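Local atomic coordinates of uncharacterized protein TCIL3000_10_9440 (PDB entry 5KMX), a protein that is of unknown function but forms the bilobed ectodomain of an insect-stage trypanosome surface antigen and may act as a sensor. Residues 119-122 against 123-127; 139-142 against 143-146; 169-172 against 173-176; 182-185 against 186-189. One frame throughout, in Å; residues are numbered along the deposited sequence.

Contact 1: 119-122 against 123-127; sequences HDEF and RNKCI
R123 runs alongside the preceding turn: its CB lies 3.2 Å from D120 O, while its N donates to H119 O at 2.9 Å. With CG anti to the backbone N (chi1 -158°) and the chain extended as far as NE, the guanidinium is carried toward the imidazole of H119, R123 NH2 standing 4.4 Å from H119 CE1. The imidazole is held by a hydrogen bond between its NE2 and Y133 OH, and the nearby arginine would probably disfavour a positive charge on it. All of this lies on helix 116-128, whose i to i+4 bonds continue with a nearly straight one from K125 N to E121 O, 2.6 Å long (171°), and another from C126 N to F122 O at 3.2 Å. The same spacing sets E121 and K125 side by side, pointing the same way. K125 NZ lies 3.6 Å from E121 CB and makes a long salt bridge of 3.7 Å to E121 OE2, whereas E121 OE1 pairs with R117. The ring of F122, its CG anti to N (chi1 177°), leads off to Y99, Y133 and C149, beside the C126-C149 disulfide that ties the helix to strand 145-165.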
ATOM      1  N   HIS A 119     -23.343  -4.901  17.069  1.00 90.19           N
ATOM      2  CA  HIS A 119     -22.788  -3.570  17.278  1.00 83.68           C
ATOM      3  C   HIS A 119     -21.790  -3.540  18.435  1.00 89.03           C
ATOM      4  O   HIS A 119     -20.684  -3.019  18.294  1.00 91.63           O
ATOM      5  CB  HIS A 119     -23.918  -2.567  17.528  1.00 85.18           C
ATOM      6  CG  HIS A 119     -23.447  -1.209  17.951  1.00 79.78           C
ATOM      7  ND1 HIS A 119     -24.201  -0.379  18.749  1.00 85.12           N
ATOM      8  CD2 HIS A 119     -22.305  -0.535  17.677  1.00 83.59           C
ATOM      9  CE1 HIS A 119     -23.541   0.747  18.959  1.00 83.66           C
ATOM     10  NE2 HIS A 119     -22.388   0.677  18.319  1.00 85.38           N
ATOM     11  N   ASP A 120     -22.177  -4.096  19.578  1.00 97.42           N
ATOM     12  CA  ASP A 120     -21.337  -4.020  20.771  1.00 96.13           C
ATOM     13  C   ASP A 120     -20.129  -4.953  20.693  1.00 93.13           C
ATOM     14  O   ASP A 120     -19.150  -4.754  21.410  1.00 93.67           O
ATOM     15  CB  ASP A 120     -22.149  -4.328  22.037  1.00 96.03           C
ATOM     16  CG  ASP A 120     -23.151  -5.447  21.839  1.00101.53           C
ATOM     17  OD1 ASP A 120     -22.982  -6.238  20.890  1.00104.08           O
ATOM     18  OD2 ASP A 120     -24.109  -5.535  22.637  1.00106.00           O
ATOM     19  N   GLU A 121     -20.188  -5.965  19.831  1.00 92.94           N
ATOM     20  CA  GLU A 121     -19.027  -6.822  19.622  1.00 96.28           C
ATOM     21  C   GLU A 121     -18.010  -6.062  18.776  1.00 89.54           C
ATOM     22  O   GLU A 121     -16.815  -6.078  19.070  1.00 85.81           O
ATOM     23  CB  GLU A 121     -19.420  -8.150  18.964  1.00101.37           C
ATOM     24  CG  GLU A 121     -19.980  -8.036  17.557  1.00100.24           C
ATOM     25  CD  GLU A 121     -20.443  -9.373  17.009  1.00 99.96           C
ATOM     26  OE1 GLU A 121     -21.394  -9.952  17.575  1.00103.96           O
ATOM     27  OE2 GLU A 121     -19.852  -9.849  16.017  1.00 99.38           O
ATOM     28  N   PHE A 122     -18.497  -5.385  17.737  1.00 85.42           N
ATOM     29  CA  PHE A 122     -17.668  -4.474  16.953  1.00 79.62           C
ATOM     30  C   PHE A 122     -17.016  -3.471  17.894  1.00 79.35           C
ATOM     31  O   PHE A 122     -15.841  -3.130  17.747  1.00 74.90           O
ATOM     32  CB  PHE A 122     -18.507  -3.750  15.891  1.00 74.45           C
ATOM     33  CG  PHE A 122     -17.739  -2.728  15.092  1.00 70.54           C
ATOM     34  CD1 PHE A 122     -17.485  -1.466  15.611  1.00 73.08           C
ATOM     35  CD2 PHE A 122     -17.289  -3.023  13.816  1.00 68.55           C
ATOM     36  CE1 PHE A 122     -16.781  -0.528  14.878  1.00 67.62           C
ATOM     37  CE2 PHE A 122     -16.590  -2.085  13.078  1.00 62.39           C
ATOM     38  CZ  PHE A 122     -16.337  -0.836  13.611  1.00 58.59           C
ATOM     39  N   ARG A 123     -17.796  -3.009  18.866  1.00 79.42           N
ATOM     40  CA  ARG A 123     -17.309  -2.093  19.887  1.00 80.61           C
ATOM     41  C   ARG A 123     -16.219  -2.760  20.713  1.00 84.52           C
ATOM     42  O   ARG A 123     -15.173  -2.169  20.979  1.00 78.44           O
ATOM     43  CB  ARG A 123     -18.454  -1.651  20.797  1.00 85.61           C
ATOM     44  CG  ARG A 123     -18.203  -0.353  21.536  1.00 85.73           C
ATOM     45  CD  ARG A 123     -19.201  -0.172  22.671  1.00 92.88           C
ATOM     46  NE  ARG A 123     -19.349   1.233  23.056  1.00 98.27           N
ATOM     47  CZ  ARG A 123     -20.508   1.887  23.142  1.00 90.55           C
ATOM     48  NH1 ARG A 123     -20.512   3.163  23.502  1.00 81.57           N
ATOM     49  NH2 ARG A 123     -21.664   1.286  22.876  1.00 85.26           N
ATOM     50  N   ASN A 124     -16.474  -4.004  21.104  1.00 89.42           N
ATOM     51  CA  ASN A 124     -15.551  -4.753  21.946  1.00 91.12           C
ATOM     52  C   ASN A 124     -14.261  -5.097  21.202  1.00 82.16           C
ATOM     53  O   ASN A 124     -13.175  -4.974  21.763  1.00 70.65           O
ATOM     54  CB  ASN A 124     -16.214  -6.036  22.466  1.00 96.14           C
ATOM     55  CG  ASN A 124     -17.264  -5.771  23.538  1.00110.23           C
ATOM     56  OD1 ASN A 124     -17.079  -4.929  24.418  1.00118.36           O
ATOM     57  ND2 ASN A 124     -18.373  -6.504  23.468  1.00112.68           N
ATOM     58  N   LYS A 125     -14.379  -5.528  19.946  1.00 85.70           N
ATOM     59  CA  LYS A 125     -13.202  -5.813  19.122  1.00 78.39           C
ATOM     60  C   LYS A 125     -12.279  -4.604  19.061  1.00 74.29           C
ATOM     61  O   LYS A 125     -11.068  -4.730  19.228  1.00 78.35           O
ATOM     62  CB  LYS A 125     -13.600  -6.224  17.696  1.00 82.79           C
ATOM     63  CG  LYS A 125     -13.743  -7.723  17.487  1.00 92.63           C
ATOM     64  CD  LYS A 125     -15.099  -8.217  17.944  1.00 97.71           C
ATOM     65  CE  LYS A 125     -15.267  -9.704  17.685  1.00101.77           C
ATOM     66  NZ  LYS A 125     -16.668 -10.149  17.915  1.00104.10           N
ATOM     67  N   CYS A 126     -12.868  -3.433  18.831  1.00 74.68           N
ATOM     68  CA  CYS A 126     -12.117  -2.189  18.735  1.00 73.64           C
ATOM     69  C   CYS A 126     -11.328  -1.919  20.005  1.00 72.99           C
ATOM     70  O   CYS A 126     -10.117  -1.698  19.959  1.00 78.35           O
ATOM     71  CB  CYS A 126     -13.060  -1.020  18.456  1.00 66.62           C
ATOM     72  SG  CYS A 126     -12.232   0.577  18.332  1.00 63.92           S
ATOM     73  N   ILE A 127     -12.018  -1.929  21.137  1.00 76.30           N
ATOM     74  CA  ILE A 127     -11.357  -1.748  22.420  1.00 82.02           C
ATOM     75  C   ILE A 127     -10.354  -2.882  22.614  1.00 82.98           C
ATOM     76  O   ILE A 127      -9.161  -2.639  22.801  1.00 78.26           O
ATOM     77  CB  ILE A 127     -12.370  -1.716  23.593  1.00 81.04           C
ATOM     78  CG1 ILE A 127     -13.426  -0.626  23.370  1.00 78.50           C
ATOM     79  CG2 ILE A 127     -11.658  -1.488  24.922  1.00 83.85           C
ATOM     80  CD1 ILE A 127     -12.870   0.787  23.284  1.00 83.13           C
TER

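Contact 2: 139-142 against 143-146; sequences KCRL and GEKC. With SO4 (sulfate ion), chain F.
R141 and E144 run side by side and meet at one carboxylate oxygen, E144 OE2, which is gripped twice. R141 NH1 approaches it at 2.9 Å on the syn lone pair, in a salt bridge with E144 OE2 close to the guanidinium plane; R141 N reaches E144 OE2 on the anti lone pair at 3.1 Å. K139 O, also an acceptor, lies 2.8 Å from E144 OE2 without bonding, which the two N-H donors probably offset. Guanidinium and carboxylate planes stand 43° apart. E144 spans the loop with CG anti to its backbone N (chi1 -175°) and its chain extended. Beyond, a sulfate, probably from the crystallisation liquor, presents O2 to the guanidinium edge, 2.7 Å from R141 NH1 and 3.0 Å from R141 NH2. These groups are placed by a type II beta turn from R141 to E144, closed by E144 N to R141 O at 3.0 Å, with G143 at the positive-phi corner. A disulfide, C140 SG to C146 SG at 2.0 Å, staples the loop's base. The loop joins strand 132-135 to strand 145-165, bonds to Y99 near the end of strand 85-100 and to C101 just after it, and packs its disulfide on H119 of helix 116-128.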
ATOM      1  N   LYS A 139     -28.705   6.119  19.537  1.00 64.76           N
ATOM      2  CA  LYS A 139     -29.230   4.776  19.316  1.00 75.52           C
ATOM      3  C   LYS A 139     -28.800   4.266  17.942  1.00 69.74           C
ATOM      4  O   LYS A 139     -28.749   5.029  16.976  1.00 65.73           O
ATOM      5  CB  LYS A 139     -30.755   4.766  19.441  1.00 78.57           C
ATOM      6  CG  LYS A 139     -31.378   3.388  19.306  1.00 91.01           C
ATOM      7  CD  LYS A 139     -32.835   3.379  19.747  1.00106.18           C
ATOM      8  CE  LYS A 139     -32.963   3.405  21.264  1.00111.95           C
ATOM      9  NZ  LYS A 139     -34.377   3.274  21.713  1.00106.58           N
ATOM     10  N   CYS A 140     -28.493   2.975  17.863  1.00 67.10           N
ATOM     11  CA  CYS A 140     -28.005   2.368  16.630  1.00 63.19           C
ATOM     12  C   CYS A 140     -29.166   1.810  15.808  1.00 68.75           C
ATOM     13  O   CYS A 140     -29.557   0.654  15.971  1.00 68.30           O
ATOM     14  CB  CYS A 140     -26.989   1.268  16.956  1.00 60.18           C
ATOM     15  SG  CYS A 140     -26.102   0.594  15.538  1.00 71.16           S
ATOM     16  N   ARG A 141     -29.716   2.646  14.930  1.00 65.89           N
ATOM     17  CA  ARG A 141     -30.867   2.274  14.109  1.00 62.14           C
ATOM     18  C   ARG A 141     -30.425   1.741  12.751  1.00 64.44           C
ATOM     19  O   ARG A 141     -29.322   2.033  12.300  1.00 61.39           O
ATOM     20  CB  ARG A 141     -31.791   3.477  13.912  1.00 61.15           C
ATOM     21  CG  ARG A 141     -32.213   4.157  15.199  1.00 64.26           C
ATOM     22  CD  ARG A 141     -32.910   5.472  14.912  1.00 64.25           C
ATOM     23  NE  ARG A 141     -33.080   6.274  16.120  1.00 64.83           N
ATOM     24  CZ  ARG A 141     -32.114   6.992  16.685  1.00 69.69           C
ATOM     25  NH1 ARG A 141     -30.895   7.010  16.160  1.00 70.41           N
ATOM     26  NH2 ARG A 141     -32.365   7.690  17.783  1.00 71.34           N
ATOM     27  N   LEU A 142     -31.299   0.974  12.103  1.00 57.17           N
ATOM     28  CA  LEU A 142     -31.007   0.389  10.795  1.00 63.53           C
ATOM     29  C   LEU A 142     -30.534   1.440   9.791  1.00 58.25           C
ATOM     30  O   LEU A 142     -31.180   2.472   9.604  1.00 57.53           O
ATOM     31  CB  LEU A 142     -32.246  -0.331  10.251  1.00 66.48           C
ATOM     32  CG  LEU A 142     -32.198  -0.840   8.804  1.00 66.90           C
ATOM     33  CD1 LEU A 142     -31.314  -2.074   8.684  1.00 69.02           C
ATOM     34  CD2 LEU A 142     -33.601  -1.124   8.292  1.00 68.48           C
ATOM     35  N   GLY A 143     -29.405   1.162   9.148  1.00 60.15           N
ATOM     36  CA  GLY A 143     -28.870   2.033   8.119  1.00 63.59           C
ATOM     37  C   GLY A 143     -28.128   3.233   8.677  1.00 55.21           C
ATOM     38  O   GLY A 143     -27.757   4.137   7.928  1.00 52.72           O
ATOM     39  N   GLU A 144     -27.910   3.242   9.989  1.00 52.14           N
ATOM     40  CA  GLU A 144     -27.272   4.372  10.656  1.00 56.54           C
ATOM     41  C   GLU A 144     -25.782   4.148  10.871  1.00 56.87           C
ATOM     42  O   GLU A 144     -25.345   3.031  11.152  1.00 52.46           O
ATOM     43  CB  GLU A 144     -27.938   4.641  12.006  1.00 55.35           C
ATOM     44  CG  GLU A 144     -27.413   5.873  12.718  1.00 55.98           C
ATOM     45  CD  GLU A 144     -28.381   6.405  13.753  1.00 65.25           C
ATOM     46  OE1 GLU A 144     -28.334   7.621  14.039  1.00 67.09           O
ATOM     47  OE2 GLU A 144     -29.184   5.611  14.281  1.00 65.92           O
ATOM     48  N   LYS A 145     -25.009   5.222  10.738  1.00 51.73           N
ATOM     49  CA  LYS A 145     -23.614   5.218  11.152  1.00 50.65           C
ATOM     50  C   LYS A 145     -23.557   5.416  12.658  1.00 52.19           C
ATOM     51  O   LYS A 145     -23.497   6.544  13.146  1.00 55.16           O
ATOM     52  CB  LYS A 145     -22.822   6.311  10.430  1.00 51.91           C
ATOM     53  CG  LYS A 145     -22.487   5.981   8.990  1.00 51.41           C
ATOM     54  CD  LYS A 145     -21.533   4.815   8.920  1.00 57.45           C
ATOM     55  CE  LYS A 145     -20.949   4.674   7.531  1.00 50.87           C
ATOM     56  NZ  LYS A 145     -21.964   4.357   6.484  1.00 56.75           N
ATOM     57  N   CYS A 146     -23.580   4.306  13.387  1.00 54.84           N
ATOM     58  CA  CYS A 146     -23.714   4.344  14.837  1.00 59.70           C
ATOM     59  C   CYS A 146     -22.436   4.806  15.528  1.00 56.90           C
ATOM     60  O   CYS A 146     -22.481   5.327  16.642  1.00 54.59           O
ATOM     61  CB  CYS A 146     -24.110   2.965  15.361  1.00 61.99           C
ATOM     62  SG  CYS A 146     -25.496   2.218  14.480  1.00 62.11           S
TER
HETATM   63  S   SO4 F 301     -29.601  10.281  17.260  1.00 76.62           S
HETATM   64  O1  SO4 F 301     -30.706  10.982  17.908  1.00 77.47           O
HETATM   65  O2  SO4 F 301     -29.600   8.883  17.679  1.00 67.33           O
HETATM   66  O3  SO4 F 301     -29.763  10.358  15.811  1.00 69.49           O
HETATM   67  O4  SO4 F 301     -28.335  10.903  17.640  1.00 70.28           O

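Contact 3: 169-172 against 173-176; sequences MYRE and SDKY
One salt bridge carries the ionic part of this contact: R171 NH2 stands 2.9 Å from D174 OD2. The two side chains cross obliquely, with guanidinium and carboxylate planes 62° apart, and a single nitrogen meets a single oxygen; D174 OD1 stays 4.2 Å from R171 NH2. R171 reaches across because CG is anti to the backbone N (chi1 163°) and the chain then bends at chi3. E172, between them in sequence, sends its carboxylate another way, toward a weak, long ion pair with R87; its OE1 is 6.0 Å from D174 OD1, where a mild repulsion between the two acids is possible.

Among the hydrogen bonds, S173 OG accepts from Y176 N at 2.9 Å, fairly straight at 159°. The hydroxyl also bonds to E205 OE2, its stronger partner, so the buried side chain of S173 is satisfied on both counts. The backbone of S173 is in turn bonded to V161 of strand 145-165, and the hydroxyl of Y176 bonds to Q214 of helix 208-216.

Aromatic contacts reach beyond the two segments. The ring of Y176 meets F183 edge-to-face, and Y170, earlier in the strand, packs edge-to-face on W29.

Strand 169-172, an antiparallel neighbour of strand 145-165, thus leaves the sheet through D174 and K175, whose backbone angles are both helical. A serine whose side-chain oxygen takes the amide three residues on, as the chain turns in this way, is an ST motif.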
ATOM      1  N   MET A 169      15.915   6.500 -18.108  1.00 51.75           N
ATOM      2  CA  MET A 169      16.078   6.921 -16.721  1.00 59.50           C
ATOM      3  C   MET A 169      14.735   7.037 -16.013  1.00 52.85           C
ATOM      4  O   MET A 169      13.706   7.263 -16.648  1.00 52.12           O
ATOM      5  CB  MET A 169      16.808   8.261 -16.655  1.00 54.17           C
ATOM      6  CG  MET A 169      18.308   8.168 -16.857  1.00 67.86           C
ATOM      7  SD  MET A 169      19.057   9.771 -17.215  1.00 68.10           S
ATOM      8  CE  MET A 169      18.213  10.821 -16.027  1.00 69.24           C
ATOM      9  N   TYR A 170      14.760   6.894 -14.691  1.00 50.35           N
ATOM     10  CA  TYR A 170      13.554   7.006 -13.880  1.00 51.14           C
ATOM     11  C   TYR A 170      13.765   7.980 -12.728  1.00 52.37           C
ATOM     12  O   TYR A 170      14.880   8.429 -12.464  1.00 54.62           O
ATOM     13  CB  TYR A 170      13.134   5.635 -13.342  1.00 54.26           C
ATOM     14  CG  TYR A 170      12.742   4.654 -14.423  1.00 52.67           C
ATOM     15  CD1 TYR A 170      11.431   4.571 -14.871  1.00 55.62           C
ATOM     16  CD2 TYR A 170      13.684   3.813 -15.000  1.00 54.21           C
ATOM     17  CE1 TYR A 170      11.068   3.680 -15.862  1.00 53.83           C
ATOM     18  CE2 TYR A 170      13.329   2.916 -15.990  1.00 57.79           C
ATOM     19  CZ  TYR A 170      12.020   2.855 -16.419  1.00 54.75           C
ATOM     20  OH  TYR A 170      11.663   1.964 -17.405  1.00 54.30           O
ATOM     21  N   ARG A 171      12.671   8.292 -12.046  1.00 56.32           N
ATOM     22  CA  ARG A 171      12.665   9.271 -10.971  1.00 54.79           C
ATOM     23  C   ARG A 171      11.387   9.046 -10.174  1.00 50.58           C
ATOM     24  O   ARG A 171      10.367   8.667 -10.752  1.00 51.57           O
ATOM     25  CB  ARG A 171      12.747  10.688 -11.546  1.00 63.44           C
ATOM     26  CG  ARG A 171      12.354  11.814 -10.602  1.00 59.82           C
ATOM     27  CD  ARG A 171      12.218  13.120 -11.370  1.00 63.32           C
ATOM     28  NE  ARG A 171      11.153  13.965 -10.830  1.00 83.49           N
ATOM     29  CZ  ARG A 171      10.399  14.789 -11.555  1.00 87.70           C
ATOM     30  NH1 ARG A 171      10.577  14.893 -12.867  1.00 83.60           N
ATOM     31  NH2 ARG A 171       9.457  15.511 -10.966  1.00 92.84           N
ATOM     32  N   GLU A 172      11.433   9.257  -8.861  1.00 48.93           N
ATOM     33  CA  GLU A 172      10.286   8.929  -8.018  1.00 53.48           C
ATOM     34  C   GLU A 172       9.054   9.705  -8.470  1.00 56.01           C
ATOM     35  O   GLU A 172       9.122  10.901  -8.758  1.00 59.56           O
ATOM     36  CB  GLU A 172      10.584   9.199  -6.536  1.00 52.88           C
ATOM     37  CG  GLU A 172      10.463  10.649  -6.070  1.00 57.42           C
ATOM     38  CD  GLU A 172      10.499  10.770  -4.554  1.00 56.18           C
ATOM     39  OE1 GLU A 172      11.338  11.539  -4.036  1.00 64.31           O
ATOM     40  OE2 GLU A 172       9.684  10.099  -3.880  1.00 47.15           O
ATOM     41  N   SER A 173       7.933   9.000  -8.549  1.00 52.91           N
ATOM     42  CA  SER A 173       6.693   9.578  -9.042  1.00 57.39           C
ATOM     43  C   SER A 173       6.121  10.590  -8.060  1.00 60.05           C
ATOM     44  O   SER A 173       5.983  10.305  -6.870  1.00 60.16           O
ATOM     45  CB  SER A 173       5.668   8.477  -9.311  1.00 59.22           C
ATOM     46  OG  SER A 173       4.415   9.025  -9.675  1.00 54.48           O
ATOM     47  N   ASP A 174       5.787  11.771  -8.566  1.00 66.99           N
ATOM     48  CA  ASP A 174       5.153  12.797  -7.749  1.00 77.15           C
ATOM     49  C   ASP A 174       3.698  12.438  -7.477  1.00 80.19           C
ATOM     50  O   ASP A 174       3.220  12.559  -6.350  1.00 81.32           O
ATOM     51  CB  ASP A 174       5.237  14.161  -8.438  1.00 84.15           C
ATOM     52  CG  ASP A 174       6.645  14.724  -8.451  1.00 86.44           C
ATOM     53  OD1 ASP A 174       7.378  14.533  -7.459  1.00 86.62           O
ATOM     54  OD2 ASP A 174       7.019  15.361  -9.459  1.00 94.17           O
ATOM     55  N   LYS A 175       3.003  11.984  -8.514  1.00 75.83           N
ATOM     56  CA  LYS A 175       1.580  11.683  -8.407  1.00 78.56           C
ATOM     57  C   LYS A 175       1.325  10.396  -7.624  1.00 70.53           C
ATOM     58  O   LYS A 175       0.401  10.334  -6.815  1.00 68.18           O
ATOM     59  CB  LYS A 175       0.954  11.584  -9.802  1.00 89.96           C
ATOM     60  CG  LYS A 175       1.043  12.871 -10.621  1.00118.16           C
ATOM     61  CD  LYS A 175       0.272  14.018  -9.974  1.00121.11           C
ATOM     62  CE  LYS A 175       1.058  15.319  -9.979  1.00114.82           C
ATOM     63  NZ  LYS A 175       0.778  16.140  -8.769  1.00116.89           N
ATOM     64  N   TYR A 176       2.145   9.377  -7.867  1.00 70.17           N
ATOM     65  CA  TYR A 176       2.024   8.108  -7.154  1.00 56.50           C
ATOM     66  C   TYR A 176       3.036   8.009  -6.021  1.00 54.18           C
ATOM     67  O   TYR A 176       4.150   7.526  -6.214  1.00 55.48           O
ATOM     68  CB  TYR A 176       2.212   6.929  -8.108  1.00 52.27           C
ATOM     69  CG  TYR A 176       1.117   6.793  -9.133  1.00 57.62           C
ATOM     70  CD1 TYR A 176      -0.129   6.290  -8.781  1.00 63.48           C
ATOM     71  CD2 TYR A 176       1.326   7.159 -10.453  1.00 62.18           C
ATOM     72  CE1 TYR A 176      -1.136   6.160  -9.715  1.00 60.72           C
ATOM     73  CE2 TYR A 176       0.326   7.032 -11.395  1.00 66.71           C
ATOM     74  CZ  TYR A 176      -0.903   6.533 -11.021  1.00 68.24           C
ATOM     75  OH  TYR A 176      -1.904   6.405 -11.957  1.00 67.63           O
TER

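Contact 4: 182-185 against 186-189; sequences PFYD and ISQG
A tight turn in the long loop between strands 169-172 and 189-191 brings Y184 against S187, with backbone angles at D185 and I186 that fit a type I beta turn. S187 N closes it with a weak bond to Y184 O at 3.2 Å. The serine side chain answers in the reverse direction: S187 OG accepts from Y184 N at 2.9 Å (143°), pairing the two residues. CB of S187 points toward 182-185, and with OG anti to the carbonyl carbon (chi1 -55°) the hydroxyl also lies 3.3 Å from Y184 CB and 3.4 Å from P182 CD. P182, which follows a cis peptide bond, sets its carbonyl oxygen above one face of the Y184 ring, toward its rim.

One residue further on, the chain of Q188 bends at chi2 and brings its amide back to the turn. Q188 NE2 donates to D185 O at 2.8 Å in a nearly straight bond (166°). The oxygen lies in the plane of the Q188 amide, but the nitrogen sits well above the carbonyl plane of D185. The other end of the amide, OE1, takes the backbone N of Y159 in strand 145-165, so Q188 pins the turn to the sheet. The apolar touch is lighter, Y184 CB to I186 CG1 at 4.4 Å. CB of F183 points away from 186-189, and its side chain packs on helix 208-216.

A short bond from Q188 N to I186 O, 2.7 Å, makes S187 the centre of an inverse gamma turn, directly after the beta turn and leading into strand 189-191.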
ATOM      1  N   PRO A 182      -5.280   5.043  -2.180  1.00 50.58           N
ATOM      2  CA  PRO A 182      -5.346   6.242  -3.027  1.00 51.49           C
ATOM      3  C   PRO A 182      -3.983   6.859  -3.363  1.00 58.00           C
ATOM      4  O   PRO A 182      -3.923   8.012  -3.791  1.00 57.29           O
ATOM      5  CB  PRO A 182      -6.178   7.204  -2.178  1.00 59.61           C
ATOM      6  CG  PRO A 182      -5.832   6.839  -0.784  1.00 58.66           C
ATOM      7  CD  PRO A 182      -5.634   5.350  -0.783  1.00 55.29           C
ATOM      8  N   PHE A 183      -2.911   6.099  -3.153  1.00 54.75           N
ATOM      9  CA  PHE A 183      -1.570   6.480  -3.602  1.00 53.76           C
ATOM     10  C   PHE A 183      -0.985   7.670  -2.839  1.00 54.52           C
ATOM     11  O   PHE A 183      -0.232   8.461  -3.405  1.00 56.88           O
ATOM     12  CB  PHE A 183      -1.582   6.793  -5.103  1.00 51.37           C
ATOM     13  CG  PHE A 183      -2.286   5.757  -5.932  1.00 46.14           C
ATOM     14  CD1 PHE A 183      -1.775   4.475  -6.035  1.00 48.12           C
ATOM     15  CD2 PHE A 183      -3.458   6.062  -6.605  1.00 53.21           C
ATOM     16  CE1 PHE A 183      -2.416   3.518  -6.791  1.00 47.82           C
ATOM     17  CE2 PHE A 183      -4.105   5.106  -7.366  1.00 50.81           C
ATOM     18  CZ  PHE A 183      -3.581   3.832  -7.458  1.00 53.16           C
ATOM     19  N   TYR A 184      -1.329   7.797  -1.561  1.00 56.43           N
ATOM     20  CA  TYR A 184      -0.685   8.786  -0.700  1.00 50.94           C
ATOM     21  C   TYR A 184       0.596   8.212  -0.088  1.00 51.89           C
ATOM     22  O   TYR A 184       0.904   7.034  -0.273  1.00 57.99           O
ATOM     23  CB  TYR A 184      -1.636   9.244   0.411  1.00 60.62           C
ATOM     24  CG  TYR A 184      -2.945   9.837  -0.081  1.00 63.72           C
ATOM     25  CD1 TYR A 184      -2.991  10.666  -1.198  1.00 62.22           C
ATOM     26  CD2 TYR A 184      -4.138   9.565   0.577  1.00 60.90           C
ATOM     27  CE1 TYR A 184      -4.192  11.207  -1.641  1.00 67.23           C
ATOM     28  CE2 TYR A 184      -5.337  10.097   0.140  1.00 61.54           C
ATOM     29  CZ  TYR A 184      -5.359  10.916  -0.967  1.00 60.76           C
ATOM     30  OH  TYR A 184      -6.558  11.443  -1.395  1.00 73.14           O
ATOM     31  N   ASP A 185       1.339   9.051   0.632  1.00 55.96           N
ATOM     32  CA  ASP A 185       2.560   8.621   1.315  1.00 57.84           C
ATOM     33  C   ASP A 185       2.260   7.496   2.309  1.00 61.60           C
ATOM     34  O   ASP A 185       3.042   6.552   2.444  1.00 53.54           O
ATOM     35  CB  ASP A 185       3.226   9.804   2.042  1.00 60.04           C
ATOM     36  CG  ASP A 185       4.119  10.635   1.133  1.00 72.78           C
ATOM     37  OD1 ASP A 185       4.735  10.071   0.205  1.00 72.76           O
ATOM     38  OD2 ASP A 185       4.221  11.859   1.360  1.00 78.01           O
ATOM     39  N   ILE A 186       1.117   7.592   2.986  1.00 52.51           N
ATOM     40  CA  ILE A 186       0.760   6.648   4.044  1.00 53.03           C
ATOM     41  C   ILE A 186      -0.108   5.494   3.534  1.00 55.96           C
ATOM     42  O   ILE A 186      -0.496   4.616   4.306  1.00 52.53           O
ATOM     43  CB  ILE A 186       0.012   7.356   5.194  1.00 50.07           C
ATOM     44  CG1 ILE A 186      -1.214   8.102   4.662  1.00 53.76           C
ATOM     45  CG2 ILE A 186       0.938   8.329   5.900  1.00 45.79           C
ATOM     46  CD1 ILE A 186      -2.222   8.455   5.727  1.00 54.46           C
ATOM     47  N   SER A 187      -0.411   5.495   2.239  1.00 50.14           N
ATOM     48  CA  SER A 187      -1.190   4.415   1.640  1.00 53.73           C
ATOM     49  C   SER A 187      -0.323   3.162   1.513  1.00 52.13           C
ATOM     50  O   SER A 187       0.011   2.741   0.405  1.00 47.38           O
ATOM     51  CB  SER A 187      -1.735   4.832   0.269  1.00 53.35           C
ATOM     52  OG  SER A 187      -2.491   6.027   0.365  1.00 52.94           O
ATOM     53  N   GLN A 188       0.039   2.575   2.653  1.00 55.06           N
ATOM     54  CA  GLN A 188       0.953   1.436   2.680  1.00 54.55           C
ATOM     55  C   GLN A 188       0.342   0.247   3.416  1.00 51.44           C
ATOM     56  O   GLN A 188      -0.757   0.339   3.964  1.00 56.14           O
ATOM     57  CB  GLN A 188       2.279   1.837   3.337  1.00 51.47           C
ATOM     58  CG  GLN A 188       2.859   3.158   2.831  1.00 52.30           C
ATOM     59  CD  GLN A 188       3.236   3.119   1.360  1.00 52.87           C
ATOM     60  OE1 GLN A 188       3.260   2.055   0.743  1.00 52.19           O
ATOM     61  NE2 GLN A 188       3.535   4.284   0.794  1.00 54.19           N
ATOM     62  N   GLY A 189       1.061  -0.873   3.417  1.00 48.82           N
ATOM     63  CA  GLY A 189       0.614  -2.068   4.105  1.00 48.19           C
ATOM     64  C   GLY A 189       0.880  -1.966   5.593  1.00 46.15           C
ATOM     65  O   GLY A 189       2.010  -2.168   6.040  1.00 52.25           O
TER

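The four contacts fall into two touching pairs, far apart along the bilobed ectodomain. Contacts 1 and 2, with centres 15 Å apart, meet where H119 ND1 packs 3.7 Å from C140 CB. Contacts 3 and 4, also 15 Å between centres, meet through Y176 CD1 and F183 CG, 3.6 Å apart. Between the pairs lie about 41 Å from contact 1 to contact 3 and 44 Å from contact 2 to contact 3, centre to centre; contact 4, nearest the middle of the chain, is still 26 Å from contact 1. Strand 145-165 spans the gap, beginning in contact 2 and pairing with strand 169-172 of contact 3. One sulfate binds at contact 2; the side chain of I186 in contact 4 is about 6 Å from another bound sulfate.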